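Local coordinates for protein acyl-CoA dehydrogenase (Thermus thermophilus, PDB 2Z1Q) that probably oxidises saturated acyl-CoA thioesters to their 2,3-dehydroacyl-CoA products, using bound FAD as cofactor and passing the electrons to an acceptor, at residues 271-285 against 362-376. Sequence-based numbering, arbitrary orientation.
Sequences AVGGAKRALELSAQY and LDYVVDEGVQIHGGY. With FAD (flavin-adenine dinucleotide), chain C.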
ATOM      1  N   ALA B 271       7.423  -9.925  10.177  1.00 19.93           N
ATOM      2  CA  ALA B 271       6.561  -8.780   9.893  1.00 20.61           C
ATOM      3  C   ALA B 271       6.234  -8.001  11.169  1.00 21.07           C
ATOM      4  O   ALA B 271       6.237  -6.759  11.171  1.00 20.77           O
ATOM      5  CB  ALA B 271       5.271  -9.245   9.212  1.00 21.73           C
ATOM      6  N   VAL B 272       5.957  -8.714  12.257  1.00 20.65           N
ATOM      7  CA  VAL B 272       5.653  -8.049  13.512  1.00 20.45           C
ATOM      8  C   VAL B 272       6.854  -7.183  13.889  1.00 22.11           C
ATOM      9  O   VAL B 272       6.697  -6.006  14.213  1.00 24.14           O
ATOM     10  CB  VAL B 272       5.320  -9.089  14.604  1.00 21.78           C
ATOM     11  CG1 VAL B 272       5.346  -8.447  15.973  1.00 18.65           C
ATOM     12  CG2 VAL B 272       3.928  -9.698  14.319  1.00 23.91           C
ATOM     13  N   GLY B 273       8.061  -7.745  13.813  1.00 23.34           N
ATOM     14  CA  GLY B 273       9.242  -6.964  14.132  1.00 19.38           C
ATOM     15  C   GLY B 273       9.399  -5.744  13.244  1.00 21.83           C
ATOM     16  O   GLY B 273       9.680  -4.647  13.727  1.00 20.83           O
ATOM     17  N   GLY B 274       9.232  -5.916  11.935  1.00 23.57           N
ATOM     18  CA  GLY B 274       9.385  -4.779  11.044  1.00 22.89           C
ATOM     19  C   GLY B 274       8.382  -3.694  11.358  1.00 21.66           C
ATOM     20  O   GLY B 274       8.710  -2.499  11.352  1.00 21.60           O
ATOM     21  N   ALA B 275       7.155  -4.106  11.645  1.00 21.52           N
ATOM     22  CA  ALA B 275       6.100  -3.162  11.967  1.00 22.00           C
ATOM     23  C   ALA B 275       6.513  -2.318  13.179  1.00 22.55           C
ATOM     24  O   ALA B 275       6.395  -1.087  13.145  1.00 22.30           O
ATOM     25  CB  ALA B 275       4.796  -3.909  12.228  1.00 22.51           C
ATOM     26  N   LYS B 276       7.026  -2.965  14.226  1.00 22.38           N
ATOM     27  CA  LYS B 276       7.470  -2.243  15.418  1.00 24.26           C
ATOM     28  C   LYS B 276       8.511  -1.194  15.048  1.00 24.71           C
ATOM     29  O   LYS B 276       8.447  -0.053  15.509  1.00 24.18           O
ATOM     30  CB  LYS B 276       8.083  -3.204  16.453  1.00 25.24           C
ATOM     31  CG  LYS B 276       7.098  -4.188  17.070  1.00 26.32           C
ATOM     32  CD  LYS B 276       7.775  -5.091  18.093  1.00 28.03           C
ATOM     33  CE  LYS B 276       6.761  -5.956  18.828  1.00 28.13           C
ATOM     34  NZ  LYS B 276       7.413  -6.920  19.768  1.00 27.71           N
ATOM     35  N   ARG B 277       9.473  -1.569  14.211  1.00 25.38           N
ATOM     36  CA  ARG B 277      10.506  -0.620  13.817  1.00 27.52           C
ATOM     37  C   ARG B 277       9.893   0.570  13.101  1.00 27.24           C
ATOM     38  O   ARG B 277      10.242   1.718  13.381  1.00 26.41           O
ATOM     39  CB  ARG B 277      11.532  -1.277  12.893  1.00 31.61           C
ATOM     40  CG  ARG B 277      12.032  -2.592  13.400  1.00 37.47           C
ATOM     41  CD  ARG B 277      12.634  -2.435  14.783  1.00 42.10           C
ATOM     42  NE  ARG B 277      12.407  -3.628  15.585  1.00 48.01           N
ATOM     43  CZ  ARG B 277      12.936  -4.818  15.325  1.00 49.83           C
ATOM     44  NH1 ARG B 277      13.733  -4.983  14.275  1.00 49.83           N
ATOM     45  NH2 ARG B 277      12.651  -5.848  16.107  1.00 50.96           N
ATOM     46  N   ALA B 278       8.995   0.290  12.160  1.00 26.28           N
ATOM     47  CA  ALA B 278       8.344   1.357  11.409  1.00 25.36           C
ATOM     48  C   ALA B 278       7.571   2.247  12.380  1.00 26.30           C
ATOM     49  O   ALA B 278       7.468   3.459  12.173  1.00 25.66           O
ATOM     50  CB  ALA B 278       7.398   0.766  10.361  1.00 22.84           C
ATOM     51  N   LEU B 279       7.031   1.638  13.438  1.00 27.15           N
ATOM     52  CA  LEU B 279       6.277   2.395  14.434  1.00 27.50           C
ATOM     53  C   LEU B 279       7.221   3.296  15.233  1.00 27.45           C
ATOM     54  O   LEU B 279       6.899   4.454  15.486  1.00 28.21           O
ATOM     55  CB  LEU B 279       5.524   1.448  15.383  1.00 28.11           C
ATOM     56  CG  LEU B 279       4.170   1.904  15.965  1.00 29.66           C
ATOM     57  CD1 LEU B 279       3.779   0.987  17.116  1.00 28.98           C
ATOM     58  CD2 LEU B 279       4.245   3.321  16.471  1.00 30.25           C
ATOM     59  N   GLU B 280       8.386   2.774  15.618  1.00 28.25           N
ATOM     60  CA  GLU B 280       9.366   3.570  16.367  1.00 29.27           C
ATOM     61  C   GLU B 280       9.714   4.796  15.537  1.00 27.41           C
ATOM     62  O   GLU B 280       9.720   5.924  16.041  1.00 27.39           O
ATOM     63  CB  GLU B 280      10.646   2.765  16.637  1.00 31.33           C
ATOM     64  CG  GLU B 280      10.418   1.474  17.398  1.00 38.70           C
ATOM     65  CD  GLU B 280      11.701   0.689  17.633  1.00 42.51           C
ATOM     66  OE1 GLU B 280      11.624  -0.402  18.242  1.00 44.82           O
ATOM     67  OE2 GLU B 280      12.783   1.160  17.212  1.00 45.26           O
ATOM     68  N   LEU B 281      10.007   4.567  14.258  1.00 26.00           N
ATOM     69  CA  LEU B 281      10.349   5.653  13.347  1.00 25.54           C
ATOM     70  C   LEU B 281       9.206   6.663  13.265  1.00 24.03           C
ATOM     71  O   LEU B 281       9.435   7.869  13.328  1.00 25.75           O
ATOM     72  CB  LEU B 281      10.659   5.129  11.931  1.00 21.06           C
ATOM     73  CG  LEU B 281      11.932   4.298  11.706  1.00 22.49           C
ATOM     74  CD1 LEU B 281      11.990   3.835  10.253  1.00 20.33           C
ATOM     75  CD2 LEU B 281      13.162   5.121  12.036  1.00 19.06           C
ATOM     76  N   SER B 282       7.980   6.165  13.123  1.00 22.71           N
ATOM     77  CA  SER B 282       6.808   7.035  13.011  1.00 24.12           C
ATOM     78  C   SER B 282       6.569   7.830  14.302  1.00 26.03           C
ATOM     79  O   SER B 282       6.313   9.040  14.255  1.00 24.93           O
ATOM     80  CB  SER B 282       5.558   6.208  12.692  1.00 22.09           C
ATOM     81  OG  SER B 282       5.685   5.527  11.461  1.00 26.61           O
ATOM     82  N   ALA B 283       6.659   7.147  15.443  1.00 26.14           N
ATOM     83  CA  ALA B 283       6.447   7.793  16.743  1.00 28.74           C
ATOM     84  C   ALA B 283       7.496   8.869  16.959  1.00 29.19           C
ATOM     85  O   ALA B 283       7.185   9.989  17.350  1.00 30.10           O
ATOM     86  CB  ALA B 283       6.531   6.767  17.861  1.00 27.49           C
ATOM     87  N   GLN B 284       8.746   8.514  16.698  1.00 30.87           N
ATOM     88  CA  GLN B 284       9.837   9.459  16.874  1.00 31.56           C
ATOM     89  C   GLN B 284       9.672  10.685  16.014  1.00 29.02           C
ATOM     90  O   GLN B 284       9.852  11.811  16.492  1.00 30.49           O
ATOM     91  CB  GLN B 284      11.168   8.783  16.562  1.00 33.41           C
ATOM     92  CG  GLN B 284      11.513   7.723  17.573  1.00 38.94           C
ATOM     93  CD  GLN B 284      12.653   6.841  17.132  1.00 41.16           C
ATOM     94  OE1 GLN B 284      13.216   6.106  17.935  1.00 43.06           O
ATOM     95  NE2 GLN B 284      12.995   6.897  15.843  1.00 43.03           N
ATOM     96  N   TYR B 285       9.337  10.476  14.744  1.00 26.47           N
ATOM     97  CA  TYR B 285       9.157  11.591  13.832  1.00 23.77           C
ATOM     98  C   TYR B 285       7.945  12.430  14.251  1.00 24.31           C
ATOM     99  O   TYR B 285       7.991  13.660  14.167  1.00 22.99           O
ATOM    100  CB  TYR B 285       8.988  11.093  12.390  1.00 23.74           C
ATOM    101  CG  TYR B 285       9.053  12.198  11.366  1.00 22.61           C
ATOM    102  CD1 TYR B 285      10.269  12.806  11.043  1.00 23.79           C
ATOM    103  CD2 TYR B 285       7.896  12.675  10.763  1.00 25.56           C
ATOM    104  CE1 TYR B 285      10.328  13.866  10.141  1.00 24.01           C
ATOM    105  CE2 TYR B 285       7.940  13.748   9.856  1.00 26.48           C
ATOM    106  CZ  TYR B 285       9.160  14.332   9.552  1.00 25.75           C
ATOM    107  OH  TYR B 285       9.214  15.373   8.656  1.00 28.19           O
ATOM    108  N   LEU B 362       2.039  -5.268   8.703  1.00 21.42           N
ATOM    109  CA  LEU B 362       3.265  -4.523   8.359  1.00 22.57           C
ATOM    110  C   LEU B 362       3.015  -3.590   7.157  1.00 21.69           C
ATOM    111  O   LEU B 362       3.430  -2.433   7.168  1.00 22.65           O
ATOM    112  CB  LEU B 362       4.423  -5.493   8.032  1.00 20.57           C
ATOM    113  CG  LEU B 362       5.686  -4.819   7.476  1.00 21.74           C
ATOM    114  CD1 LEU B 362       6.233  -3.891   8.526  1.00 21.33           C
ATOM    115  CD2 LEU B 362       6.738  -5.840   7.062  1.00 20.45           C
ATOM    116  N   ASP B 363       2.314  -4.089   6.144  1.00 19.93           N
ATOM    117  CA  ASP B 363       1.990  -3.301   4.954  1.00 23.16           C
ATOM    118  C   ASP B 363       1.341  -1.987   5.396  1.00 20.87           C
ATOM    119  O   ASP B 363       1.776  -0.891   5.015  1.00 18.74           O
ATOM    120  CB  ASP B 363       1.033  -4.117   4.070  1.00 28.12           C
ATOM    121  CG  ASP B 363       0.632  -3.399   2.783  1.00 34.72           C
ATOM    122  OD1 ASP B 363       1.264  -3.630   1.723  1.00 37.61           O
ATOM    123  OD2 ASP B 363      -0.320  -2.597   2.837  1.00 39.06           O
ATOM    124  N   TYR B 364       0.305  -2.106   6.218  1.00 20.20           N
ATOM    125  CA  TYR B 364      -0.397  -0.946   6.742  1.00 19.16           C
ATOM    126  C   TYR B 364       0.518  -0.029   7.548  1.00 19.00           C
ATOM    127  O   TYR B 364       0.511   1.184   7.348  1.00 19.37           O
ATOM    128  CB  TYR B 364      -1.566  -1.367   7.632  1.00 21.92           C
ATOM    129  CG  TYR B 364      -2.231  -0.198   8.313  1.00 20.41           C
ATOM    130  CD1 TYR B 364      -3.153   0.592   7.635  1.00 22.65           C
ATOM    131  CD2 TYR B 364      -1.913   0.136   9.629  1.00 23.67           C
ATOM    132  CE1 TYR B 364      -3.750   1.695   8.245  1.00 23.58           C
ATOM    133  CE2 TYR B 364      -2.505   1.238  10.257  1.00 24.43           C
ATOM    134  CZ  TYR B 364      -3.422   2.011   9.556  1.00 25.31           C
ATOM    135  OH  TYR B 364      -4.013   3.091  10.166  1.00 26.70           O
ATOM    136  N   VAL B 365       1.301  -0.613   8.457  1.00 19.89           N
ATOM    137  CA  VAL B 365       2.207   0.148   9.311  1.00 21.03           C
ATOM    138  C   VAL B 365       3.282   0.908   8.507  1.00 19.88           C
ATOM    139  O   VAL B 365       3.509   2.096   8.746  1.00 20.99           O
ATOM    140  CB  VAL B 365       2.846  -0.792  10.391  1.00 22.05           C
ATOM    141  CG1 VAL B 365       3.878  -0.048  11.232  1.00 21.59           C
ATOM    142  CG2 VAL B 365       1.727  -1.339  11.295  1.00 21.02           C
ATOM    143  N   VAL B 366       3.942   0.258   7.553  1.00 17.95           N
ATOM    144  CA  VAL B 366       4.940   1.018   6.793  1.00 18.32           C
ATOM    145  C   VAL B 366       4.275   2.084   5.922  1.00 18.49           C
ATOM    146  O   VAL B 366       4.845   3.139   5.698  1.00 20.45           O
ATOM    147  CB  VAL B 366       5.853   0.117   5.902  1.00 18.06           C
ATOM    148  CG1 VAL B 366       6.640  -0.823   6.788  1.00 17.24           C
ATOM    149  CG2 VAL B 366       5.035  -0.653   4.873  1.00 15.08           C
ATOM    150  N   ASP B 367       3.052   1.838   5.469  1.00 19.03           N
ATOM    151  CA  ASP B 367       2.362   2.807   4.621  1.00 19.49           C
ATOM    152  C   ASP B 367       2.020   4.095   5.357  1.00 18.69           C
ATOM    153  O   ASP B 367       2.284   5.189   4.860  1.00 17.94           O
ATOM    154  CB  ASP B 367       1.100   2.168   4.035  1.00 20.31           C
ATOM    155  CG  ASP B 367       0.440   3.045   3.005  1.00 23.92           C
ATOM    156  OD1 ASP B 367       1.153   3.581   2.134  1.00 25.14           O
ATOM    157  OD2 ASP B 367      -0.794   3.200   3.064  1.00 24.55           O
ATOM    158  N   GLU B 368       1.454   3.956   6.551  1.00 19.09           N
ATOM    159  CA  GLU B 368       1.102   5.110   7.361  1.00 19.39           C
ATOM    160  C   GLU B 368       2.388   5.703   7.906  1.00 19.11           C
ATOM    161  O   GLU B 368       2.445   6.890   8.203  1.00 21.03           O
ATOM    162  CB  GLU B 368       0.193   4.695   8.518  1.00 21.21           C
ATOM    163  CG  GLU B 368      -1.192   4.253   8.071  1.00 23.99           C
ATOM    164  CD  GLU B 368      -1.910   5.317   7.264  1.00 25.54           C
ATOM    165  OE1 GLU B 368      -1.550   6.506   7.356  1.00 23.98           O
ATOM    166  OE2 GLU B 368      -2.856   4.956   6.537  1.00 31.44           O
ATOM    167  N   GLY B 369       3.420   4.877   8.040  1.00 17.52           N
ATOM    168  CA  GLY B 369       4.689   5.384   8.522  1.00 17.02           C
ATOM    169  C   GLY B 369       5.194   6.366   7.480  1.00 17.19           C
ATOM    170  O   GLY B 369       5.659   7.456   7.798  1.00 18.12           O
ATOM    171  N   VAL B 370       5.098   5.980   6.213  1.00 16.37           N
ATOM    172  CA  VAL B 370       5.524   6.877   5.148  1.00 17.75           C
ATOM    173  C   VAL B 370       4.659   8.138   5.221  1.00 18.26           C
ATOM    174  O   VAL B 370       5.170   9.252   5.174  1.00 19.25           O
ATOM    175  CB  VAL B 370       5.350   6.226   3.736  1.00 16.87           C
ATOM    176  CG1 VAL B 370       5.588   7.260   2.636  1.00 19.21           C
ATOM    177  CG2 VAL B 370       6.323   5.082   3.570  1.00 15.00           C
ATOM    178  N   GLN B 371       3.350   7.964   5.352  1.00 17.41           N
ATOM    179  CA  GLN B 371       2.462   9.126   5.388  1.00 18.71           C
ATOM    180  C   GLN B 371       2.836  10.109   6.499  1.00 19.18           C
ATOM    181  O   GLN B 371       2.879  11.311   6.275  1.00 20.95           O
ATOM    182  CB  GLN B 371       1.001   8.674   5.539  1.00 17.33           C
ATOM    183  CG  GLN B 371      -0.003   9.761   5.176  1.00 18.05           C
ATOM    184  CD  GLN B 371       0.037  10.159   3.697  1.00 17.88           C
ATOM    185  OE1 GLN B 371      -0.558  11.153   3.309  1.00 22.23           O
ATOM    186  NE2 GLN B 371       0.734   9.383   2.876  1.00 16.78           N
ATOM    187  N   ILE B 372       3.118   9.588   7.689  1.00 18.66           N
ATOM    188  CA  ILE B 372       3.509  10.392   8.845  1.00 18.29           C
ATOM    189  C   ILE B 372       4.722  11.283   8.526  1.00 19.86           C
ATOM    190  O   ILE B 372       4.775  12.429   8.974  1.00 20.46           O
ATOM    191  CB  ILE B 372       3.788   9.435  10.056  1.00 17.21           C
ATOM    192  CG1 ILE B 372       2.456   8.892  10.586  1.00 17.75           C
ATOM    193  CG2 ILE B 372       4.507  10.158  11.188  1.00 18.80           C
ATOM    194  CD1 ILE B 372       2.629   7.884  11.687  1.00 16.66           C
ATOM    195  N   HIS B 373       5.667  10.785   7.720  1.00 19.25           N
ATOM    196  CA  HIS B 373       6.866  11.565   7.346  1.00 20.35           C
ATOM    197  C   HIS B 373       6.683  12.508   6.170  1.00 20.24           C
ATOM    198  O   HIS B 373       7.641  13.154   5.729  1.00 19.74           O
ATOM    199  CB  HIS B 373       8.042  10.645   6.986  1.00 19.40           C
ATOM    200  CG  HIS B 373       8.542   9.823   8.127  1.00 20.37           C
ATOM    201  ND1 HIS B 373       7.784   8.827   8.705  1.00 22.05           N
ATOM    202  CD2 HIS B 373       9.730   9.819   8.773  1.00 19.41           C
ATOM    203  CE1 HIS B 373       8.486   8.241   9.655  1.00 20.74           C
ATOM    204  NE2 HIS B 373       9.670   8.821   9.717  1.00 19.74           N
ATOM    205  N   GLY B 374       5.467  12.564   5.644  1.00 20.95           N
ATOM    206  CA  GLY B 374       5.208  13.429   4.507  1.00 20.00           C
ATOM    207  C   GLY B 374       6.151  13.178   3.347  1.00 19.88           C
ATOM    208  O   GLY B 374       6.405  12.024   2.982  1.00 18.86           O
ATOM    209  N   GLY B 375       6.676  14.254   2.766  1.00 18.75           N
ATOM    210  CA  GLY B 375       7.588  14.106   1.642  1.00 20.10           C
ATOM    211  C   GLY B 375       8.818  13.288   1.986  1.00 21.15           C
ATOM    212  O   GLY B 375       9.263  12.434   1.199  1.00 21.22           O
ATOM    213  N   TYR B 376       9.366  13.518   3.173  1.00 20.14           N
ATOM    214  CA  TYR B 376      10.554  12.804   3.599  1.00 22.82           C
ATOM    215  C   TYR B 376      10.382  11.294   3.623  1.00 23.72           C
ATOM    216  O   TYR B 376      11.373  10.562   3.585  1.00 23.60           O
ATOM    217  CB  TYR B 376      11.000  13.303   4.969  1.00 25.90           C
ATOM    218  CG  TYR B 376      11.177  14.800   4.993  1.00 27.09           C
ATOM    219  CD1 TYR B 376      10.093  15.643   5.229  1.00 27.63           C
ATOM    220  CD2 TYR B 376      12.420  15.379   4.733  1.00 28.62           C
ATOM    221  CE1 TYR B 376      10.239  17.031   5.204  1.00 27.73           C
ATOM    222  CE2 TYR B 376      12.579  16.758   4.703  1.00 29.06           C
ATOM    223  CZ  TYR B 376      11.487  17.581   4.938  1.00 29.84           C
ATOM    224  OH  TYR B 376      11.652  18.948   4.880  1.00 30.82           O
TER
HETATM  225  PA  FAD C 700       5.484  16.629   7.175  1.00 59.87           P
HETATM  226  O1A FAD C 700       6.055  15.752   6.182  1.00 60.73           O
HETATM  227  O2A FAD C 700       6.129  18.039   7.574  1.00 55.74           O
HETATM  228  O5B FAD C 700       3.947  16.437   7.478  1.00 56.88           O
HETATM  229  C5B FAD C 700       3.734  15.296   8.296  1.00 57.58           C
HETATM  230  C4B FAD C 700       2.281  15.430   8.595  1.00 59.97           C
HETATM  231  O4B FAD C 700       1.387  16.225   7.893  1.00 60.21           O
HETATM  232  C3B FAD C 700       1.459  14.218   9.215  1.00 61.92           C
HETATM  233  O3B FAD C 700       1.694  14.132  10.629  1.00 64.25           O
HETATM  234  C2B FAD C 700       0.060  14.797   8.772  1.00 61.99           C
HETATM  235  O2B FAD C 700      -1.066  14.357   9.553  1.00 66.06           O
HETATM  236  C1B FAD C 700       0.568  16.170   9.000  1.00 57.90           C
HETATM  237  N9A FAD C 700      -0.311  17.298   9.230  1.00 54.53           N
HETATM  238  C8A FAD C 700       0.095  18.579   8.955  1.00 52.94           C
HETATM  239  N7A FAD C 700      -0.811  19.423   9.272  1.00 53.65           N
HETATM  240  C5A FAD C 700      -1.886  18.762   9.748  1.00 54.27           C
HETATM  241  C6A FAD C 700      -3.167  19.145  10.228  1.00 54.53           C
HETATM  242  N6A FAD C 700      -3.510  20.478  10.255  1.00 56.33           N
HETATM  243  N1A FAD C 700      -4.027  18.166  10.639  1.00 54.59           N
HETATM  244  C2A FAD C 700      -3.685  16.879  10.631  1.00 53.76           C
HETATM  245  N3A FAD C 700      -2.497  16.492  10.198  1.00 52.69           N
HETATM  246  C4A FAD C 700      -1.566  17.375   9.737  1.00 53.72           C
HETATM  247  N1  FAD C 700       7.144  21.637  -3.176  1.00 29.62           N
HETATM  248  C2  FAD C 700       7.096  22.746  -3.920  1.00 29.29           C
HETATM  249  O2  FAD C 700       6.924  23.819  -3.352  1.00 27.79           O
HETATM  250  N3  FAD C 700       7.248  22.737  -5.278  1.00 30.25           N
HETATM  251  C4  FAD C 700       7.468  21.569  -5.981  1.00 29.85           C
HETATM  252  O4  FAD C 700       7.612  21.565  -7.187  1.00 30.41           O
HETATM  253  C4X FAD C 700       7.554  20.315  -5.214  1.00 32.26           C
HETATM  254  N5  FAD C 700       7.798  19.127  -5.776  1.00 33.51           N
HETATM  255  C5X FAD C 700       7.927  17.994  -5.036  1.00 34.83           C
HETATM  256  C6  FAD C 700       8.252  16.727  -5.656  1.00 36.95           C
HETATM  257  C7  FAD C 700       8.417  15.584  -4.859  1.00 35.96           C
HETATM  258  C7M FAD C 700       8.793  14.280  -5.528  1.00 36.11           C
HETATM  259  C8  FAD C 700       8.233  15.645  -3.441  1.00 36.19           C
HETATM  260  C8M FAD C 700       8.411  14.426  -2.562  1.00 35.16           C
HETATM  261  C9  FAD C 700       7.907  16.849  -2.832  1.00 34.93           C
HETATM  262  C9A FAD C 700       7.735  18.044  -3.612  1.00 36.28           C
HETATM  263  N10 FAD C 700       7.457  19.279  -2.976  1.00 36.90           N
HETATM  264  C10 FAD C 700       7.361  20.425  -3.716  1.00 33.97           C
HETATM  265  C1' FAD C 700       7.310  19.243  -1.535  1.00 41.31           C
HETATM  266  C2' FAD C 700       5.882  19.240  -0.983  1.00 44.68           C
HETATM  267  O2' FAD C 700       5.207  20.474  -1.250  1.00 47.95           O
HETATM  268  C3' FAD C 700       6.134  19.045   0.460  1.00 46.88           C
HETATM  269  O3' FAD C 700       6.801  17.762   0.615  1.00 46.87           O
HETATM  270  C4' FAD C 700       4.906  18.994   1.316  1.00 46.15           C
HETATM  271  O4' FAD C 700       4.155  20.214   1.264  1.00 47.10           O
HETATM  272  C5' FAD C 700       5.535  18.709   2.639  1.00 45.63           C
HETATM  273  O5' FAD C 700       4.685  18.516   3.663  1.00 41.09           O
HETATM  274  P   FAD C 700       5.736  17.992   4.762  1.00 43.21           P
HETATM  275  O1P FAD C 700       6.517  16.879   4.184  1.00 39.40           O
HETATM  276  O2P FAD C 700       6.751  19.201   5.183  1.00 40.36           O
HETATM  277  O3P FAD C 700       4.761  17.484   5.972  1.00 48.29           O
HETATM  278  O   HOH W   1      11.884   9.196  11.811  1.00 35.83           O
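Segment 271-285 of helix 252-288 and segment 362-372 of helix 348-372 run nearly parallel, their segment axes 8.8 Å apart at closest approach and crossing at 16°; the CA of Ala275 lies nearest that of Leu362. In this C-terminal helical domain of the acyl-CoA dehydrogenase fold they illustrate small residues at a helix interface: Ala271, Ala275, Ala278 and Ser282 line one side, and a CB at Gly369 would clash with Ser282 OG, 3.1 Å from Gly369 CA. Leu362 lays CD1 against the backbone at Ala275, while Val365, with CG1 anti to its backbone N (chi1 176°), sets that methyl between Ala275 O and CB of Ala278, 3.7 Å from the latter. Ser282 OG donates to Ala278 O within its own helix. Farther along, Tyr285 and His373 form an offset stack, centroids 4.4 Å apart and planes at 14°. The imidazole's ND1 donates to Gly369 O at 2.7 Å, and NE2 shares a water with Leu281 O. An alanine in place of His373 would remove the face Tyr285 stacks on and would probably leave that ring less firmly placed, and Gly369 O without its side-chain donor. Beyond, Gly375 N donates to FAD O1P at 3.0 Å.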